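Local coordinates for protein rubisco operon transcriptional regulator (Synechocystis sp., PDB 5Y2W) that acts as a LysR-type transcriptional repressor that binds 2-phosphoglycolate in its regulatory domain and probably couples carbon and nitrogen signals to gene expression, at residues A[12-25]-A[54-66]. Residues are numbered along the deposited sequence; the frame is centred on the assembly and turned at random.
Sequences RLRLAVITTAKYFI and RMQNNEDDLYIVS. With PGA (2-phosphoglycolic acid), chain B.
Asp61 OD2 is gripped twice by Arg14: the backbone N approaches it on the anti side at 2.8 Å, almost straight, while the side-chain NH2 adds a weak, bent salt-bridge contact at 3.3 Å. The guanidinium meets this oxygen with its edge, its plane turned 71° from the carboxylate, and Arg12 CG lies over one face of the guanidinium. Arg14 O in turn accepts Asp61 N and, weakly, Leu62 N; Asp61 OD2 thus takes the bond from Arg14 N just before the regular parallel pairing, which begins at Leu15 and Leu62. Beyond it, Ala16 N bonds Leu62 O at 3.0 Å, Ile64 N bonds Ala16 O, and Ile18 N reaches Ile64 O.

On the Ala16 face, Asp60 OD2 rests 3.4 Å from the Ala16 methyl, and Arg54 holds that carboxylate side-on, NE to OD2 and NH1 to OD1, each through a syn lone pair. Replacing Asp60 by alanine removes both oxygens of this grip, and the Arg54 guanidinium would probably keep only the looser charge pairing with Glu59, less fixed in its rotation. The other face is aliphatic: Val17 CG1 lies alongside Ile64 CB, and Ile64, with CG1 anti to its carbonyl carbon (chi1 -59°), sends CD1 tip to tip against Ile25 CD1, a tight 3.5 Å.

At the C-terminal strand ends, Ile18 CD1 reaches Ser66 OG and packs 3.3 Å from C1 of 2-phosphoglycolate, whose phosphate and carboxylate take bonds from Thr19 and Thr20; Ser66 OG itself bonds Asn82. This use of strand ends and the following loop fits the periplasmic-binding-protein-like fold of LysR effector domains. Strand 12-18 runs between 62-65 and 39-46 in the mixed sheet, with helix 199-211 packing on Leu13 and Leu62 and strand 186-192 flanking 62-65 on its other side.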
loop_
_atom_site.group_PDB
_atom_site.type_symbol
_atom_site.label_atom_id
_atom_site.label_comp_id
_atom_site.label_asym_id
_atom_site.label_seq_id
_atom_site.Cartn_x
_atom_site.Cartn_y
_atom_site.Cartn_z
ATOM N N ARG A 12 13.315 20.465 -3.241
ATOM C CA ARG A 12 12.531 19.226 -3.310
ATOM C C ARG A 12 13.403 17.951 -3.365
ATOM O O ARG A 12 14.302 17.867 -4.184
ATOM C CB ARG A 12 11.643 19.241 -4.546
ATOM C CG ARG A 12 10.734 18.020 -4.643
ATOM C CD ARG A 12 9.612 18.017 -3.597
ATOM N NE ARG A 12 8.488 18.857 -4.009
ATOM C CZ ARG A 12 7.615 18.544 -4.967
ATOM N NH1 ARG A 12 6.646 19.394 -5.277
ATOM N NH2 ARG A 12 7.700 17.387 -5.623
ATOM N N LEU A 13 13.131 16.983 -2.489
ATOM C CA LEU A 13 13.742 15.635 -2.545
ATOM C C LEU A 13 12.712 14.633 -3.061
ATOM O O LEU A 13 11.619 14.564 -2.513
ATOM C CB LEU A 13 14.169 15.211 -1.153
ATOM C CG LEU A 13 14.645 13.758 -1.016
ATOM C CD1 LEU A 13 15.924 13.466 -1.817
ATOM C CD2 LEU A 13 14.832 13.494 0.466
ATOM N N ARG A 14 13.046 13.897 -4.121
ATOM C CA ARG A 14 12.161 12.895 -4.734
ATOM C C ARG A 14 12.693 11.484 -4.438
ATOM O O ARG A 14 13.742 11.078 -4.962
ATOM C CB ARG A 14 12.085 13.046 -6.249
ATOM C CG ARG A 14 11.180 14.163 -6.717
ATOM C CD ARG A 14 11.386 14.441 -8.192
ATOM N NE ARG A 14 11.309 15.877 -8.441
ATOM C CZ ARG A 14 12.241 16.771 -8.081
ATOM N NH1 ARG A 14 12.039 18.062 -8.350
ATOM N NH2 ARG A 14 13.366 16.396 -7.448
ATOM N N LEU A 15 11.946 10.755 -3.612
ATOM C CA LEU A 15 12.280 9.381 -3.248
ATOM C C LEU A 15 11.305 8.426 -3.877
ATOM O O LEU A 15 10.051 8.596 -3.764
ATOM C CB LEU A 15 12.206 9.197 -1.731
ATOM C CG LEU A 15 13.024 10.208 -0.940
ATOM C CD1 LEU A 15 12.650 10.156 0.524
ATOM C CD2 LEU A 15 14.511 9.963 -1.139
ATOM N N ALA A 16 11.849 7.389 -4.490
ATOM C CA ALA A 16 11.018 6.248 -4.814
ATOM C C ALA A 16 11.502 5.041 -3.998
ATOM O O ALA A 16 12.715 4.764 -3.923
ATOM C CB ALA A 16 10.962 5.980 -6.309
ATOM N N VAL A 17 10.537 4.368 -3.350
ATOM C CA VAL A 17 10.819 3.241 -2.491
ATOM C C VAL A 17 9.990 1.995 -2.846
ATOM O O VAL A 17 8.843 2.064 -3.332
ATOM C CB VAL A 17 10.728 3.589 -0.970
ATOM C CG1 VAL A 17 11.499 4.851 -0.648
ATOM C CG2 VAL A 17 9.296 3.687 -0.457
ATOM N N ILE A 18 10.574 0.838 -2.571
ATOM C CA ILE A 18 9.818 -0.408 -2.695
ATOM C C ILE A 18 8.724 -0.514 -1.618
ATOM O O ILE A 18 8.790 0.137 -0.582
ATOM C CB ILE A 18 10.738 -1.618 -2.676
ATOM C CG1 ILE A 18 11.645 -1.561 -1.443
ATOM C CG2 ILE A 18 11.493 -1.694 -3.999
ATOM C CD1 ILE A 18 12.234 -2.880 -1.087
ATOM N N THR A 19 7.741 -1.383 -1.844
ATOM C CA THR A 19 6.523 -1.345 -1.064
ATOM C C THR A 19 6.801 -1.511 0.408
ATOM O O THR A 19 6.172 -0.881 1.239
ATOM C CB THR A 19 5.554 -2.461 -1.482
ATOM O OG1 THR A 19 6.265 -3.705 -1.421
ATOM C CG2 THR A 19 5.018 -2.231 -2.881
ATOM N N THR A 20 7.751 -2.345 0.740
ATOM C CA THR A 20 7.935 -2.748 2.119
ATOM C C THR A 20 8.582 -1.651 2.997
ATOM O O THR A 20 8.676 -1.766 4.235
ATOM C CB THR A 20 8.796 -4.021 2.147
ATOM O OG1 THR A 20 10.017 -3.820 1.379
ATOM C CG2 THR A 20 8.034 -5.132 1.508
ATOM N N ALA A 21 9.072 -0.613 2.338
ATOM C CA ALA A 21 9.735 0.526 2.997
ATOM C C ALA A 21 8.814 1.696 3.266
ATOM O O ALA A 21 9.283 2.725 3.708
ATOM C CB ALA A 21 10.901 0.991 2.135
ATOM N N LYS A 22 7.506 1.521 3.039
ATOM C CA LYS A 22 6.533 2.582 3.137
ATOM C C LYS A 22 6.246 2.989 4.578
ATOM O O LYS A 22 5.646 4.002 4.818
ATOM C CB LYS A 22 5.214 2.158 2.466
ATOM C CG LYS A 22 4.598 0.954 3.160
ATOM C CD LYS A 22 3.190 0.676 2.780
ATOM C CE LYS A 22 3.152 0.490 1.318
ATOM N NZ LYS A 22 1.788 0.069 1.050
ATOM N N TYR A 23 6.615 2.179 5.553
ATOM C CA TYR A 23 6.391 2.609 6.949
ATOM C C TYR A 23 7.641 3.279 7.516
ATOM O O TYR A 23 7.568 4.352 8.107
ATOM C CB TYR A 23 6.027 1.424 7.837
ATOM C CG TYR A 23 4.747 0.727 7.455
ATOM C CD1 TYR A 23 3.502 1.216 7.895
ATOM C CD2 TYR A 23 4.774 -0.452 6.718
ATOM C CE1 TYR A 23 2.310 0.557 7.570
ATOM C CE2 TYR A 23 3.602 -1.120 6.389
ATOM C CZ TYR A 23 2.369 -0.611 6.816
ATOM O OH TYR A 23 1.211 -1.283 6.468
ATOM N N PHE A 24 8.779 2.621 7.293
ATOM C CA PHE A 24 10.080 3.046 7.797
ATOM C C PHE A 24 10.515 4.392 7.292
ATOM O O PHE A 24 10.876 5.273 8.051
ATOM C CB PHE A 24 11.118 2.067 7.346
ATOM C CG PHE A 24 12.452 2.328 7.938
ATOM C CD1 PHE A 24 12.670 2.054 9.260
ATOM C CD2 PHE A 24 13.462 2.834 7.179
ATOM C CE1 PHE A 24 13.891 2.288 9.831
ATOM C CE2 PHE A 24 14.692 3.081 7.735
ATOM C CZ PHE A 24 14.913 2.796 9.067
ATOM N N ILE A 25 10.472 4.577 5.993
ATOM C CA ILE A 25 11.031 5.753 5.441
ATOM C C ILE A 25 10.261 6.975 5.878
ATOM O O ILE A 25 10.871 7.937 6.350
ATOM C CB ILE A 25 11.137 5.631 3.917
ATOM C CG1 ILE A 25 12.194 4.602 3.574
ATOM C CG2 ILE A 25 11.398 6.977 3.271
ATOM C CD1 ILE A 25 13.620 5.001 3.949
ATOM N N ARG A 54 11.067 3.733 -13.330
ATOM C CA ARG A 54 11.338 5.064 -12.846
ATOM C C ARG A 54 12.806 5.401 -13.071
ATOM O O ARG A 54 13.133 6.469 -13.590
ATOM C CB ARG A 54 10.893 5.237 -11.419
ATOM C CG ARG A 54 9.361 5.212 -11.292
ATOM C CD ARG A 54 9.016 5.530 -9.858
ATOM N NE ARG A 54 9.241 6.925 -9.478
ATOM C CZ ARG A 54 8.382 7.935 -9.731
ATOM N NH1 ARG A 54 8.654 9.167 -9.329
ATOM N NH2 ARG A 54 7.242 7.731 -10.365
ATOM N N MET A 55 13.676 4.454 -12.763
ATOM C CA MET A 55 15.107 4.648 -12.933
ATOM C C MET A 55 15.469 4.872 -14.389
ATOM O O MET A 55 16.351 5.667 -14.683
ATOM C CB MET A 55 15.895 3.437 -12.418
ATOM C CG MET A 55 15.988 3.251 -10.883
ATOM S SD MET A 55 16.528 1.543 -10.506
ATOM C CE MET A 55 16.851 1.752 -8.770
ATOM N N GLN A 56 14.810 4.155 -15.292
ATOM C CA GLN A 56 15.076 4.270 -16.729
ATOM C C GLN A 56 14.706 5.621 -17.297
ATOM O O GLN A 56 15.284 6.039 -18.284
ATOM C CB GLN A 56 14.292 3.253 -17.526
ATOM C CG GLN A 56 14.722 1.834 -17.276
ATOM C CD GLN A 56 14.705 1.004 -18.532
ATOM O OE1 GLN A 56 15.373 1.342 -19.508
ATOM N NE2 GLN A 56 13.959 -0.102 -18.510
ATOM N N ASN A 57 13.723 6.265 -16.697
ATOM C CA ASN A 57 13.331 7.632 -17.055
ATOM C C ASN A 57 13.916 8.636 -16.075
ATOM O O ASN A 57 13.442 9.759 -15.996
ATOM C CB ASN A 57 11.817 7.789 -17.017
ATOM C CG ASN A 57 11.111 6.694 -17.726
ATOM O OD1 ASN A 57 11.716 5.927 -18.446
ATOM N ND2 ASN A 57 9.809 6.605 -17.520
ATOM N N ASN A 58 14.918 8.219 -15.305
ATOM C CA ASN A 58 15.588 9.106 -14.333
ATOM C C ASN A 58 14.673 9.980 -13.455
ATOM O O ASN A 58 14.966 11.159 -13.241
ATOM C CB ASN A 58 16.564 9.995 -15.093
ATOM C CG ASN A 58 17.310 10.954 -14.184
ATOM O OD1 ASN A 58 17.756 10.606 -13.092
ATOM N ND2 ASN A 58 17.408 12.173 -14.621
ATOM N N GLU A 59 13.591 9.404 -12.914
ATOM C CA GLU A 59 12.519 10.223 -12.300
ATOM C C GLU A 59 12.826 10.790 -10.914
ATOM O O GLU A 59 12.303 11.828 -10.513
ATOM C CB GLU A 59 11.191 9.463 -12.310
ATOM C CG GLU A 59 10.723 9.154 -13.727
ATOM C CD GLU A 59 9.317 8.590 -13.775
ATOM O OE1 GLU A 59 8.406 9.279 -13.288
ATOM O OE2 GLU A 59 9.109 7.466 -14.292
ATOM N N ASP A 60 13.731 10.156 -10.189
ATOM C CA ASP A 60 13.915 10.496 -8.784
ATOM C C ASP A 60 15.368 10.742 -8.468
ATOM O O ASP A 60 16.269 10.373 -9.231
ATOM C CB ASP A 60 13.389 9.318 -7.925
ATOM C CG ASP A 60 11.924 8.988 -8.229
ATOM O OD1 ASP A 60 11.074 9.786 -7.816
ATOM O OD2 ASP A 60 11.638 7.984 -8.925
ATOM N N ASP A 61 15.575 11.326 -7.304
ATOM C CA ASP A 61 16.887 11.501 -6.741
ATOM C C ASP A 61 17.470 10.192 -6.215
ATOM O O ASP A 61 18.593 9.808 -6.544
ATOM C CB ASP A 61 16.765 12.511 -5.604
ATOM C CG ASP A 61 16.314 13.871 -6.109
ATOM O OD1 ASP A 61 16.923 14.342 -7.089
ATOM O OD2 ASP A 61 15.334 14.443 -5.591
ATOM N N LEU A 62 16.678 9.506 -5.392
ATOM C CA LEU A 62 17.101 8.267 -4.787
ATOM C C LEU A 62 16.031 7.173 -4.844
ATOM O O LEU A 62 14.825 7.435 -4.886
ATOM C CB LEU A 62 17.506 8.516 -3.348
ATOM C CG LEU A 62 18.761 9.361 -3.089
ATOM C CD1 LEU A 62 18.829 9.661 -1.585
ATOM C CD2 LEU A 62 20.064 8.705 -3.587
ATOM N N TYR A 63 16.523 5.942 -4.820
ATOM C CA TYR A 63 15.711 4.774 -4.931
ATOM C C TYR A 63 16.091 3.854 -3.780
ATOM O O TYR A 63 17.273 3.656 -3.459
ATOM C CB TYR A 63 15.964 4.107 -6.264
ATOM C CG TYR A 63 15.734 5.013 -7.472
ATOM C CD1 TYR A 63 16.770 5.819 -7.988
ATOM C CD2 TYR A 63 14.490 5.069 -8.100
ATOM C CE1 TYR A 63 16.544 6.666 -9.063
ATOM C CE2 TYR A 63 14.276 5.891 -9.190
ATOM C CZ TYR A 63 15.302 6.702 -9.649
ATOM O OH TYR A 63 15.096 7.487 -10.735
ATOM N N ILE A 64 15.073 3.284 -3.155
ATOM C CA ILE A 64 15.276 2.202 -2.208
ATOM C C ILE A 64 14.742 0.881 -2.760
ATOM O O ILE A 64 13.540 0.707 -3.128
ATOM C CB ILE A 64 14.654 2.579 -0.890
ATOM C CG1 ILE A 64 15.341 3.881 -0.453
ATOM C CG2 ILE A 64 14.771 1.427 0.119
ATOM C CD1 ILE A 64 15.356 4.151 1.034
ATOM N N VAL A 65 15.684 -0.045 -2.863
ATOM C CA VAL A 65 15.472 -1.330 -3.485
ATOM C C VAL A 65 16.164 -2.404 -2.635
ATOM O O VAL A 65 17.056 -2.083 -1.850
ATOM C CB VAL A 65 16.036 -1.344 -4.884
ATOM C CG1 VAL A 65 15.368 -0.246 -5.688
ATOM C CG2 VAL A 65 17.568 -1.192 -4.862
ATOM N N SER A 66 15.687 -3.647 -2.740
ATOM C CA SER A 66 16.393 -4.829 -2.223
ATOM C C SER A 66 17.249 -5.596 -3.257
ATOM O O SER A 66 18.240 -6.204 -2.928
ATOM C CB SER A 66 15.366 -5.809 -1.641
ATOM O OG SER A 66 14.759 -5.216 -0.546
HETATM P P PGA B . 8.401 -5.638 -3.961
HETATM O O1P PGA B . 9.703 -5.362 -3.046
HETATM O O2P PGA B . 7.427 -4.556 -3.629
HETATM O O3P PGA B . 7.966 -7.061 -3.571
HETATM O O4P PGA B . 8.873 -5.377 -5.343
HETATM C C2 PGA B . 9.745 -5.207 -1.644
HETATM C C1 PGA B . 10.914 -5.946 -1.006
HETATM O O1 PGA B . 11.066 -5.892 0.255
HETATM O O2 PGA B . 11.682 -6.578 -1.762
#